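Side-chain contacts in DsbA-like disulfide oxidoreductase (Wolbachia endosymbiont of Drosophila melanogaster, PDB 6EEZ), which catalyses thiol-disulfide exchange and acts as a homotrimeric disulfide isomerase of the DsbA-like, thioredoxin-fold type: residues Ser14-Lys17 / Asp18-Phe21; Lys56-Ile59 / Asn60-Lys63; Phe90-Lys93 / Glu94-Phe97; Asp127-Asn130 / Asp131-Asp135; Ala137-Ile140 / Glu141-Asn145. All coordinates share one frame; numbering follows the deposited sequence.

Contact 1 (Ser14-Lys17 / Asp18-Phe21); sequences SQYK and DQIF
Y16 and the residues one turn on, Q19 and I20, meet at a helix break: helix 3-15 ends, Y16 leaves helical backbone angles, and it takes the N-cap position of the short helix 17-20. Among the backbone bonds, Y16 O receives I20 N at 2.8 Å, nearly head-on to the carbonyl, and a weak, bent bond from Q19 N. K17 O accepts F21 N at 3.0 Å, the donor standing 30° out of the carbonyl plane. Water enters at the break: water 1 donates to Q15 O and accepts D18 N at 3.0 Å, so it bridges the two across the helix break; it also bonds weakly to Q19 OE1. The charged pair is looser. K17 and D18 run side by side in the same direction, and K17 NZ reaches D18 OD1 at 3.7 Å, a long salt bridge on the exposed side. On the inner side, I20 CD1 packs against Y16 CB at 4.0 Å, and both side chains also touch L150 of helix 137-154, while I20 and F21 rest on V38 of strand 36-41. Among the flat groups, the bend in Q19 (chi2 72°) swings its amide back to the Y16 ring, which it approaches at an edge with the planes almost perpendicular, Q19 OE1 lying 3.8 Å from Y16 CD1. F21 likewise turns an edge toward the backbone: its CD2 sits 3.3 Å from K17 O, close to the plane of the ring.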
loop_
_atom_site.group_PDB
_atom_site.type_symbol
_atom_site.label_atom_id
_atom_site.label_comp_id
_atom_site.label_asym_id
_atom_site.label_seq_id
_atom_site.Cartn_x
_atom_site.Cartn_y
_atom_site.Cartn_z
ATOM N N SER A 14 5.961 -16.705 -6.031
ATOM C CA SER A 14 5.334 -17.427 -7.143
ATOM C C SER A 14 4.001 -18.070 -6.740
ATOM O O SER A 14 3.035 -18.019 -7.506
ATOM C CB SER A 14 6.266 -18.512 -7.707
ATOM O OG SER A 14 7.419 -17.925 -8.283
ATOM N N GLN A 15 3.936 -18.670 -5.550
ATOM C CA GLN A 15 2.686 -19.328 -5.117
ATOM C C GLN A 15 1.546 -18.320 -5.002
ATOM O O GLN A 15 0.418 -18.593 -5.404
ATOM C CB GLN A 15 2.851 -20.061 -3.774
ATOM C CG GLN A 15 1.537 -20.646 -3.278
ATOM C CD GLN A 15 1.634 -21.369 -1.947
ATOM O OE1 GLN A 15 2.716 -21.597 -1.414
ATOM N NE2 GLN A 15 0.482 -21.729 -1.401
ATOM N N TYR A 16 1.848 -17.164 -4.434
ATOM C CA TYR A 16 0.838 -16.124 -4.206
ATOM C C TYR A 16 0.847 -15.019 -5.269
ATOM O O TYR A 16 0.345 -13.917 -5.028
ATOM C CB TYR A 16 1.037 -15.522 -2.818
ATOM C CG TYR A 16 0.763 -16.529 -1.742
ATOM C CD1 TYR A 16 -0.544 -16.917 -1.461
ATOM C CD2 TYR A 16 1.788 -17.125 -1.031
ATOM C CE1 TYR A 16 -0.830 -17.880 -0.487
ATOM C CE2 TYR A 16 1.508 -18.089 -0.035
ATOM C CZ TYR A 16 0.195 -18.457 0.222
ATOM O OH TYR A 16 -0.109 -19.394 1.197
ATOM N N LYS A 17 1.393 -15.311 -6.449
ATOM C CA LYS A 17 1.583 -14.265 -7.453
ATOM C C LYS A 17 0.245 -13.669 -7.903
ATOM O O LYS A 17 0.162 -12.481 -8.141
ATOM C CB LYS A 17 2.366 -14.790 -8.656
ATOM C CG LYS A 17 1.606 -15.737 -9.551
ATOM C CD LYS A 17 2.525 -16.355 -10.609
ATOM C CE LYS A 17 1.834 -17.488 -11.333
ATOM N NZ LYS A 17 0.852 -16.985 -12.345
ATOM N N ASP A 18 -0.806 -14.475 -7.995
ATOM C CA ASP A 18 -2.122 -13.957 -8.377
ATOM C C ASP A 18 -2.657 -12.972 -7.354
ATOM O O ASP A 18 -3.385 -12.046 -7.686
ATOM C CB ASP A 18 -3.126 -15.103 -8.555
ATOM C CG ASP A 18 -2.842 -15.946 -9.804
ATOM O OD1 ASP A 18 -2.151 -15.445 -10.719
ATOM O OD2 ASP A 18 -3.327 -17.094 -9.879
ATOM N N GLN A 19 -2.308 -13.196 -6.098
ATOM C CA GLN A 19 -2.778 -12.344 -5.034
ATOM C C GLN A 19 -1.896 -11.100 -4.939
ATOM O O GLN A 19 -2.407 -9.992 -5.031
ATOM C CB GLN A 19 -2.811 -13.104 -3.713
ATOM C CG GLN A 19 -3.943 -14.109 -3.622
ATOM C CD GLN A 19 -3.732 -15.341 -4.510
ATOM O OE1 GLN A 19 -2.663 -15.970 -4.491
ATOM N NE2 GLN A 19 -4.748 -15.680 -5.300
ATOM N N ILE A 20 -0.585 -11.291 -4.777
ATOM C CA ILE A 20 0.382 -10.196 -4.743
ATOM C C ILE A 20 0.210 -9.195 -5.902
ATOM O O ILE A 20 0.231 -7.991 -5.687
ATOM C CB ILE A 20 1.826 -10.743 -4.782
ATOM C CG1 ILE A 20 2.111 -11.547 -3.517
ATOM C CG2 ILE A 20 2.855 -9.624 -4.896
ATOM C CD1 ILE A 20 3.372 -12.357 -3.594
ATOM N N PHE A 21 0.058 -9.689 -7.121
ATOM C CA PHE A 21 -0.022 -8.793 -8.266
ATOM C C PHE A 21 -1.459 -8.636 -8.748
ATOM O O PHE A 21 -1.680 -8.291 -9.889
ATOM C CB PHE A 21 0.915 -9.288 -9.372
ATOM C CG PHE A 21 2.348 -9.438 -8.901
ATOM C CD1 PHE A 21 3.152 -8.323 -8.718
ATOM C CD2 PHE A 21 2.873 -10.693 -8.603
ATOM C CE1 PHE A 21 4.454 -8.446 -8.255
ATOM C CE2 PHE A 21 4.179 -10.830 -8.136
ATOM C CZ PHE A 21 4.972 -9.707 -7.961
HETATM O O HOH W 1 -1.324 -17.340 -7.354
#

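Contact 2 (Lys56-Ile59 / Asn60-Lys63); sequences KQLI and NDGK
N60 N bonds to K56 O at 2.9 Å and D61 N to Q57 O at the same length, the last regular helical steps of helix 52-60. The chain then tightens: G62 N turns back to I59 O, three residues earlier, over 3.2 Å, with the donor 47° above the carbonyl plane. G62 has a phi of 93°, a left-handed conformation that takes the chain out of the helix. One residue further, K63 N and L58 O stand 5.1 Å apart, too far for a direct bond, and water 2 joins them by accepting from K63 N and donating to L58 O. Among the side chains, D61 folds back over the preceding turn. Its CG lies beside the backbone N (chi1 -70°), which brings D61 OD1 to 2.9 Å from Q57 O. Both are acceptors and do not bond to each other; D61 OD2 forms a salt bridge with R179 of helix 175-185. D61 OD2 also lies 4.1 Å from L58 CD1, whose side chain crosses the aspartate at a slant and touches R179 too. On another side of the helix, I59 packs on Y66 and F68 of strand 65-70. The pattern resembles a Schellman motif at a helix C-terminus: glycine follows the last helical turn, the inner bond is present, and a water bridge replaces the outer one.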
loop_
_atom_site.group_PDB
_atom_site.type_symbol
_atom_site.label_atom_id
_atom_site.label_comp_id
_atom_site.label_asym_id
_atom_site.label_seq_id
_atom_site.Cartn_x
_atom_site.Cartn_y
_atom_site.Cartn_z
ATOM N N LYS A 56 7.280 7.651 -2.678
ATOM C CA LYS A 56 7.010 8.690 -3.664
ATOM C C LYS A 56 8.142 8.784 -4.697
ATOM O O LYS A 56 7.890 8.746 -5.894
ATOM C CB LYS A 56 6.800 10.034 -2.973
ATOM C CG LYS A 56 6.222 11.085 -3.866
ATOM C CD LYS A 56 5.982 12.327 -3.074
ATOM C CE LYS A 56 5.541 13.470 -3.935
ATOM N NZ LYS A 56 5.111 14.586 -3.054
ATOM N N GLN A 57 9.386 8.875 -4.236
ATOM C CA GLN A 57 10.520 8.988 -5.139
ATOM C C GLN A 57 10.689 7.742 -6.012
ATOM O O GLN A 57 10.995 7.864 -7.197
ATOM C CB GLN A 57 11.801 9.280 -4.344
ATOM C CG GLN A 57 11.822 10.701 -3.790
ATOM C CD GLN A 57 12.994 10.990 -2.877
ATOM O OE1 GLN A 57 13.723 10.091 -2.482
ATOM N NE2 GLN A 57 13.174 12.258 -2.531
ATOM N N LEU A 58 10.465 6.555 -5.449
ATOM C CA LEU A 58 10.647 5.307 -6.195
ATOM C C LEU A 58 9.628 5.204 -7.313
ATOM O O LEU A 58 9.941 4.745 -8.412
ATOM C CB LEU A 58 10.532 4.101 -5.272
ATOM C CG LEU A 58 11.136 2.795 -5.800
ATOM C CD1 LEU A 58 12.666 2.908 -5.878
ATOM C CD2 LEU A 58 10.697 1.608 -4.905
ATOM N N ILE A 59 8.407 5.646 -7.018
ATOM C CA ILE A 59 7.344 5.754 -8.014
ATOM C C ILE A 59 7.700 6.799 -9.103
ATOM O O ILE A 59 7.546 6.532 -10.295
ATOM C CB ILE A 59 5.991 6.083 -7.300
ATOM C CG1 ILE A 59 5.500 4.845 -6.524
ATOM C CG2 ILE A 59 4.921 6.492 -8.274
ATOM C CD1 ILE A 59 4.236 5.061 -5.727
ATOM N N ASN A 60 8.222 7.960 -8.706
ATOM C CA ASN A 60 8.450 9.060 -9.648
ATOM C C ASN A 60 9.659 8.797 -10.552
ATOM O O ASN A 60 9.723 9.332 -11.653
ATOM C CB ASN A 60 8.619 10.392 -8.894
ATOM C CG ASN A 60 8.534 11.609 -9.811
ATOM O OD1 ASN A 60 7.724 11.643 -10.753
ATOM N ND2 ASN A 60 9.370 12.621 -9.543
ATOM N N ASP A 61 10.603 7.971 -10.098
ATOM C CA ASP A 61 11.665 7.439 -10.977
ATOM C C ASP A 61 11.152 6.928 -12.341
ATOM O O ASP A 61 11.890 6.930 -13.318
ATOM C CB ASP A 61 12.405 6.283 -10.292
ATOM C CG ASP A 61 13.261 6.737 -9.133
ATOM O OD1 ASP A 61 13.321 7.960 -8.879
ATOM O OD2 ASP A 61 13.872 5.862 -8.480
ATOM N N GLY A 62 9.905 6.459 -12.387
ATOM C CA GLY A 62 9.223 6.194 -13.647
ATOM C C GLY A 62 9.335 4.764 -14.167
ATOM O O GLY A 62 8.795 4.432 -15.224
ATOM N N LYS A 63 10.024 3.907 -13.427
ATOM C CA LYS A 63 10.415 2.608 -13.966
ATOM C C LYS A 63 9.474 1.457 -13.617
ATOM O O LYS A 63 9.527 0.405 -14.252
ATOM C CB LYS A 63 11.833 2.278 -13.497
ATOM C CG LYS A 63 12.858 3.263 -14.030
ATOM C CD LYS A 63 14.264 2.792 -13.789
ATOM C CE LYS A 63 15.249 3.691 -14.517
ATOM N NZ LYS A 63 16.640 3.469 -14.040
HETATM O O HOH W 2 11.044 3.454 -10.496
#

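Contact 3 (Phe90-Lys93 / Glu94-Phe97); sequences FLDK and EKYF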
loop_
_atom_site.group_PDB
_atom_site.type_symbol
_atom_site.label_atom_id
_atom_site.label_comp_id
_atom_site.label_asym_id
_atom_site.label_seq_id
_atom_site.Cartn_x
_atom_site.Cartn_y
_atom_site.Cartn_z
ATOM N N PHE A 90 -12.213 4.345 -5.151
ATOM C CA PHE A 90 -13.326 3.960 -5.985
ATOM C C PHE A 90 -14.101 5.151 -6.524
ATOM O O PHE A 90 -14.784 5.021 -7.537
ATOM C CB PHE A 90 -14.240 3.022 -5.208
ATOM C CG PHE A 90 -13.706 1.624 -5.123
ATOM C CD1 PHE A 90 -13.679 0.808 -6.253
ATOM C CD2 PHE A 90 -13.203 1.134 -3.936
ATOM C CE1 PHE A 90 -13.173 -0.487 -6.187
ATOM C CE2 PHE A 90 -12.694 -0.173 -3.855
ATOM C CZ PHE A 90 -12.676 -0.977 -4.981
ATOM N N LEU A 91 -13.993 6.304 -5.872
ATOM C CA LEU A 91 -14.567 7.546 -6.418
ATOM C C LEU A 91 -13.711 8.083 -7.545
ATOM O O LEU A 91 -14.213 8.487 -8.593
ATOM C CB LEU A 91 -14.692 8.623 -5.343
ATOM C CG LEU A 91 -15.747 8.446 -4.261
ATOM C CD1 LEU A 91 -15.467 9.425 -3.144
ATOM C CD2 LEU A 91 -17.143 8.661 -4.821
ATOM N N ASP A 92 -12.409 8.096 -7.302
ATOM C CA ASP A 92 -11.458 8.670 -8.220
ATOM C C ASP A 92 -10.099 8.126 -7.872
ATOM O O ASP A 92 -9.556 8.419 -6.815
ATOM C CB ASP A 92 -11.508 10.195 -8.128
ATOM C CG ASP A 92 -10.411 10.891 -8.927
ATOM O OD1 ASP A 92 -9.674 10.255 -9.702
ATOM O OD2 ASP A 92 -10.306 12.119 -8.777
ATOM N N LYS A 93 -9.560 7.326 -8.781
ATOM C CA LYS A 93 -8.327 6.602 -8.563
ATOM C C LYS A 93 -7.115 7.507 -8.554
ATOM O O LYS A 93 -6.080 7.163 -7.970
ATOM C CB LYS A 93 -8.159 5.537 -9.642
ATOM C CG LYS A 93 -9.241 4.489 -9.643
ATOM C CD LYS A 93 -8.902 3.359 -10.614
ATOM C CE LYS A 93 -9.880 2.184 -10.497
ATOM N NZ LYS A 93 -11.285 2.630 -10.650
ATOM N N GLU A 94 -7.251 8.657 -9.208
ATOM C CA GLU A 94 -6.176 9.640 -9.302
ATOM C C GLU A 94 -5.956 10.350 -7.970
ATOM O O GLU A 94 -4.964 11.058 -7.791
ATOM C CB GLU A 94 -6.484 10.677 -10.394
ATOM C CG GLU A 94 -6.900 10.077 -11.743
ATOM C CD GLU A 94 -5.896 10.357 -12.863
ATOM O OE1 GLU A 94 -6.257 11.075 -13.831
ATOM O OE2 GLU A 94 -4.751 9.848 -12.777
ATOM N N LYS A 95 -6.893 10.165 -7.045
ATOM C CA LYS A 95 -6.840 10.820 -5.744
ATOM C C LYS A 95 -6.368 9.842 -4.653
ATOM O O LYS A 95 -6.126 10.247 -3.510
ATOM C CB LYS A 95 -8.210 11.399 -5.393
ATOM C CG LYS A 95 -8.676 12.532 -6.342
ATOM C CD LYS A 95 -8.472 13.898 -5.732
ATOM C CE LYS A 95 -8.495 15.033 -6.767
ATOM N NZ LYS A 95 -9.577 16.012 -6.467
ATOM N N TYR A 96 -6.228 8.559 -4.999
ATOM C CA TYR A 96 -5.871 7.581 -3.986
ATOM C C TYR A 96 -4.489 7.895 -3.409
ATOM O O TYR A 96 -4.325 7.878 -2.198
ATOM C CB TYR A 96 -5.891 6.140 -4.516
ATOM C CG TYR A 96 -5.318 5.192 -3.488
ATOM C CD1 TYR A 96 -6.111 4.664 -2.489
ATOM C CD2 TYR A 96 -3.972 4.892 -3.479
ATOM C CE1 TYR A 96 -5.589 3.838 -1.532
ATOM C CE2 TYR A 96 -3.445 4.078 -2.536
ATOM C CZ TYR A 96 -4.243 3.540 -1.568
ATOM O OH TYR A 96 -3.660 2.715 -0.632
ATOM N N PHE A 97 -3.503 8.185 -4.253
ATOM C CA PHE A 97 -2.173 8.463 -3.726
ATOM C C PHE A 97 -2.168 9.709 -2.830
ATOM O O PHE A 97 -1.365 9.800 -1.886
ATOM C CB PHE A 97 -1.144 8.634 -4.846
ATOM C CG PHE A 97 0.265 8.857 -4.335
ATOM C CD1 PHE A 97 1.084 7.772 -4.013
ATOM C CD2 PHE A 97 0.757 10.154 -4.150
ATOM C CE1 PHE A 97 2.364 7.970 -3.538
ATOM C CE2 PHE A 97 2.031 10.365 -3.662
ATOM C CZ PHE A 97 2.845 9.272 -3.361
HETATM O O HOH W 3 -3.555 7.940 -7.344
#
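D92 lays its carboxylate across the start of the next turn, one oxygen for each of two partners. With CG anti to the backbone N (chi1 172°), D92 OD1 accepts E94 N at 2.9 Å; the N-H comes from above the carboxylate plane, 48° out of it. D92 OD1 lies 3.3 Å from E94 CB, while the two carboxylate planes are 63° apart, their oxygens not in contact. D92 OD2 faces the aliphatic stem of K95, with K95 CG modelled 3.0 Å away, a closeness that is doubtful. K95 bends at chi2 and chi4 and carries NZ off to I122 O, leaving it 4.6 Å from D92 OD2, beyond a salt bridge. Together the bond from E94 N to the side chain and that from K95 N to D92 O, at 3.2 Å, make an Asx motif, here at the junction between helix 76-91 and helix 96-105. K93 O continues the turn by accepting hydrogen bonds from Y96 N, well above its carbonyl plane, and from water 3, which in turn accepts F97 N at 3.1 Å. Y96 sets its CB against K93 O, whereas its ring points inward and its OH bonds to D70 OD2.

Contact 4 (Asp127-Asn130 / Asp131-Asp135); sequences DDFN and DSIKD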
loop_
_atom_site.group_PDB
_atom_site.type_symbol
_atom_site.label_atom_id
_atom_site.label_comp_id
_atom_site.label_asym_id
_atom_site.label_seq_id
_atom_site.Cartn_x
_atom_site.Cartn_y
_atom_site.Cartn_z
ATOM N N ASP A 127 -20.015 14.356 0.775
ATOM C CA ASP A 127 -21.163 13.520 0.424
ATOM C C ASP A 127 -20.794 12.431 -0.588
ATOM O O ASP A 127 -21.291 11.305 -0.513
ATOM C CB ASP A 127 -22.298 14.389 -0.122
ATOM C CG ASP A 127 -23.145 14.980 0.975
ATOM O OD1 ASP A 127 -23.591 14.212 1.850
ATOM O OD2 ASP A 127 -23.354 16.213 0.971
ATOM N N ASP A 128 -19.930 12.764 -1.539
ATOM C CA ASP A 128 -19.384 11.751 -2.423
ATOM C C ASP A 128 -18.596 10.730 -1.607
ATOM O O ASP A 128 -18.567 9.537 -1.936
ATOM C CB ASP A 128 -18.483 12.377 -3.491
ATOM C CG ASP A 128 -19.262 13.141 -4.534
ATOM O OD1 ASP A 128 -20.323 12.642 -4.960
ATOM O OD2 ASP A 128 -18.812 14.239 -4.924
ATOM N N PHE A 129 -17.959 11.205 -0.541
ATOM C CA PHE A 129 -17.095 10.355 0.269
ATOM C C PHE A 129 -17.948 9.426 1.121
ATOM O O PHE A 129 -17.653 8.237 1.230
ATOM C CB PHE A 129 -16.161 11.195 1.145
ATOM C CG PHE A 129 -15.353 10.386 2.129
ATOM C CD1 PHE A 129 -14.232 9.678 1.722
ATOM C CD2 PHE A 129 -15.715 10.339 3.468
ATOM C CE1 PHE A 129 -13.489 8.928 2.631
ATOM C CE2 PHE A 129 -14.977 9.597 4.384
ATOM C CZ PHE A 129 -13.865 8.884 3.964
ATOM N N ASN A 130 -19.023 9.955 1.702
ATOM C CA ASN A 130 -19.900 9.133 2.529
ATOM C C ASN A 130 -20.617 8.071 1.696
ATOM O O ASN A 130 -20.775 6.935 2.146
ATOM C CB ASN A 130 -20.919 9.998 3.277
ATOM C CG ASN A 130 -20.290 10.812 4.401
ATOM O OD1 ASN A 130 -19.179 10.527 4.836
ATOM N ND2 ASN A 130 -21.007 11.826 4.880
ATOM N N ASP A 131 -21.031 8.422 0.481
ATOM C CA ASP A 131 -21.730 7.469 -0.379
ATOM C C ASP A 131 -20.776 6.362 -0.837
ATOM O O ASP A 131 -21.194 5.229 -1.080
ATOM C CB ASP A 131 -22.343 8.161 -1.600
ATOM C CG ASP A 131 -23.396 9.229 -1.232
ATOM O OD1 ASP A 131 -24.215 9.013 -0.309
ATOM O OD2 ASP A 131 -23.403 10.289 -1.891
ATOM N N SER A 132 -19.493 6.686 -0.954
ATOM C CA SER A 132 -18.501 5.706 -1.401
ATOM C C SER A 132 -18.246 4.654 -0.314
ATOM O O SER A 132 -18.177 3.455 -0.599
ATOM C CB SER A 132 -17.198 6.407 -1.792
ATOM O OG SER A 132 -16.263 5.518 -2.382
ATOM N N ILE A 133 -18.109 5.119 0.927
ATOM C CA ILE A 133 -17.951 4.238 2.073
ATOM C C ILE A 133 -19.053 3.183 2.087
ATOM O O ILE A 133 -18.785 1.989 2.214
ATOM C CB ILE A 133 -17.976 5.039 3.408
ATOM C CG1 ILE A 133 -16.663 5.811 3.587
ATOM C CG2 ILE A 133 -18.207 4.109 4.613
ATOM C CD1 ILE A 133 -16.628 6.688 4.808
ATOM N N LYS A 134 -20.292 3.634 1.937
ATOM C CA LYS A 134 -21.439 2.765 2.140
ATOM C C LYS A 134 -21.672 1.872 0.931
ATOM O O LYS A 134 -21.868 0.666 1.072
ATOM C CB LYS A 134 -22.695 3.593 2.433
ATOM C CG LYS A 134 -22.542 4.592 3.579
ATOM C CD LYS A 134 -22.365 3.913 4.929
ATOM C CE LYS A 134 -21.901 4.915 5.973
ATOM N NZ LYS A 134 -22.820 6.086 6.074
ATOM N N ASP A 135 -21.651 2.465 -0.256
ATOM C CA ASP A 135 -21.947 1.729 -1.478
ATOM C C ASP A 135 -20.937 0.616 -1.727
ATOM O O ASP A 135 -21.314 -0.466 -2.177
ATOM C CB ASP A 135 -21.961 2.655 -2.694
ATOM C CG ASP A 135 -23.134 3.610 -2.700
ATOM O OD1 ASP A 135 -24.028 3.466 -1.843
ATOM O OD2 ASP A 135 -23.163 4.500 -3.580
#
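F129 and I133, one turn apart on helix 126-135, form the dense side of this contact. I133 CD1 reaches F129 CE2 at 3.4 Å, and I133 CG1 sits over one face of the ring, 4.1 Å above its plane and shifted toward the rim. With F129 CG anti to its own nitrogen (chi1 173°), the ring comes alongside the following turn. F129 also meets S84 of helix 76-91 and L116 and V119 of helix 112-121. S132, buried beside it, sends OG to A87 O, tying the same face to helix 76-91. The backbone bond from I133 N to F129 O is 3.2 Å long and straight (167°), whereas K134 N to N130 O is weak. The exposed side is acidic, and its carboxylates make no bonds to each other. Treated as two acceptors, D131 OD2 and D127 O, 2.7 Å apart, do not bond; that closeness and D128 OD1, 4.9 Å from D131 OD2, could raise the aspartate's affinity for a proton. K134 lays CG 3.3 Å from N130 O. This division into an apolar and a charged face is that of an amphipathic helix, here probably in the helical domain that DsbA-like proteins insert into the thioredoxin fold.

Contact 5 (Ala137-Ile140 / Glu141-Asn145); sequences ADKI and EQMIN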
loop_
_atom_site.group_PDB
_atom_site.type_symbol
_atom_site.label_atom_id
_atom_site.label_comp_id
_atom_site.label_asym_id
_atom_site.label_seq_id
_atom_site.Cartn_x
_atom_site.Cartn_y
_atom_site.Cartn_z
ATOM N N ALA A 137 -18.948 -0.906 0.536
ATOM C CA ALA A 137 -18.540 -1.437 1.835
ATOM C C ALA A 137 -18.091 -2.892 1.713
ATOM O O ALA A 137 -17.000 -3.239 2.171
ATOM C CB ALA A 137 -19.665 -1.304 2.835
ATOM N N ASP A 138 -18.910 -3.731 1.080
ATOM C CA ASP A 138 -18.545 -5.137 0.880
ATOM C C ASP A 138 -17.197 -5.292 0.181
ATOM O O ASP A 138 -16.409 -6.156 0.549
ATOM C CB ASP A 138 -19.602 -5.873 0.059
ATOM C CG ASP A 138 -20.907 -6.017 0.785
ATOM O OD1 ASP A 138 -20.954 -5.640 1.976
ATOM O OD2 ASP A 138 -21.882 -6.517 0.171
ATOM N N LYS A 139 -16.929 -4.470 -0.833
ATOM C CA LYS A 139 -15.748 -4.686 -1.655
ATOM C C LYS A 139 -14.506 -4.189 -0.948
ATOM O O LYS A 139 -13.445 -4.789 -1.054
ATOM C CB LYS A 139 -15.880 -4.007 -3.004
ATOM C CG LYS A 139 -14.716 -4.295 -3.921
ATOM C CD LYS A 139 -15.193 -4.792 -5.276
ATOM C CE LYS A 139 -15.683 -6.236 -5.206
ATOM N NZ LYS A 139 -16.313 -6.659 -6.485
ATOM N N ILE A 140 -14.642 -3.086 -0.225
ATOM C CA ILE A 140 -13.546 -2.577 0.587
ATOM C C ILE A 140 -13.196 -3.597 1.672
ATOM O O ILE A 140 -12.029 -3.870 1.929
ATOM C CB ILE A 140 -13.909 -1.230 1.246
ATOM C CG1 ILE A 140 -14.092 -0.158 0.167
ATOM C CG2 ILE A 140 -12.838 -0.823 2.249
ATOM C CD1 ILE A 140 -14.765 1.102 0.654
ATOM N N GLU A 141 -14.226 -4.125 2.324
ATOM C CA GLU A 141 -14.041 -5.100 3.378
ATOM C C GLU A 141 -13.303 -6.317 2.808
ATOM O O GLU A 141 -12.338 -6.789 3.393
ATOM C CB GLU A 141 -15.397 -5.496 3.979
ATOM C CG GLU A 141 -15.363 -6.711 4.914
ATOM C CD GLU A 141 -14.624 -6.434 6.223
ATOM O OE1 GLU A 141 -14.351 -5.247 6.523
ATOM O OE2 GLU A 141 -14.336 -7.402 6.963
ATOM N N GLN A 142 -13.757 -6.790 1.650
ATOM C CA GLN A 142 -13.154 -7.937 0.975
ATOM C C GLN A 142 -11.691 -7.694 0.652
ATOM O O GLN A 142 -10.848 -8.576 0.866
ATOM C CB GLN A 142 -13.918 -8.265 -0.311
ATOM C CG GLN A 142 -13.514 -9.571 -0.954
ATOM C CD GLN A 142 -14.321 -9.889 -2.203
ATOM O OE1 GLN A 142 -13.979 -9.440 -3.294
ATOM N NE2 GLN A 142 -15.398 -10.675 -2.051
ATOM N N MET A 143 -11.392 -6.496 0.151
ATOM C CA MET A 143 -10.021 -6.172 -0.253
ATOM C C MET A 143 -9.085 -6.118 0.941
ATOM O O MET A 143 -7.932 -6.527 0.846
ATOM C CB MET A 143 -9.971 -4.838 -1.010
ATOM C CG MET A 143 -10.540 -4.896 -2.423
ATOM S SD MET A 143 -10.702 -3.258 -3.200
ATOM C CE MET A 143 -8.981 -2.889 -3.523
ATOM N N ILE A 144 -9.568 -5.606 2.065
ATOM C CA ILE A 144 -8.719 -5.460 3.237
ATOM C C ILE A 144 -8.490 -6.832 3.870
ATOM O O ILE A 144 -7.390 -7.143 4.324
ATOM C CB ILE A 144 -9.329 -4.482 4.254
ATOM C CG1 ILE A 144 -9.120 -3.044 3.760
ATOM C CG2 ILE A 144 -8.715 -4.680 5.648
ATOM C CD1 ILE A 144 -9.663 -1.984 4.659
ATOM N N ASN A 145 -9.524 -7.655 3.885
ATOM C CA ASN A 145 -9.387 -8.997 4.417
ATOM C C ASN A 145 -8.401 -9.786 3.581
ATOM O O ASN A 145 -7.569 -10.535 4.120
ATOM C CB ASN A 145 -10.737 -9.709 4.455
ATOM C CG ASN A 145 -11.610 -9.223 5.582
ATOM O OD1 ASN A 145 -11.115 -8.693 6.580
ATOM N ND2 ASN A 145 -12.921 -9.410 5.440
#
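I140 and I144 lie side by side and point the same way one turn apart on helix 137-154, I140 CG2 reaching I144 CD1 at 4.2 Å. Next to them M143 folds over the carbonyl of K139: its CG stands 3.2 Å from K139 O and SD somewhat farther from the same atom. On the exposed side, K139 and Q142 run alongside each other with K139 CE 4.1 Å from Q142 OE1, a contact of carbon with oxygen. Four backbone bonds fix these positions, among them M143 N to K139 O at 2.9 Å and I144 N to I140 O at 3.0 Å; E141 N to A137 O is the straightest of the four at 163°. Further out, helix 76-91 receives the apolar edge: I140 touches K83, M143 packs on L86 and F90, and I144 on A82. E141 joins the two shells. Its CG is anti to the backbone N and the chain bends at chi2 (69°), so that E141 OE2 accepts N145 ND2 at 2.9 Å from above the carboxylate plane while E141 OE1 forms a salt bridge with K83. One oxygen is thus held by an amide of the same helix and the other by a lysine of the neighbouring helix, which limits rotation of the carboxylate and would probably favour its charged form.

In the fold
From the N terminus the five contacts come in series; each closes only a local turn, and none nests in or crosses another. Contact 1 joins helix 3-15 to helix 17-20, and contact 2 ends helix 52-60 ahead of strand 65-70. Contact 3 turns helix 76-91 into helix 96-105 and touches three others: F97 packs on K56 and I59 of contact 2, L91 on D128, F129 and S132 of contact 4, and F90 on K139, I140 and M143 of contact 5. Contacts 4 and 5 follow on successive helices, 126-135 and 137-154. Contact 1 touches none of the others; its centre lies about 18 Å from that of contact 5, although Y16, Q19 and I20 pack on the helix that carries contact 5.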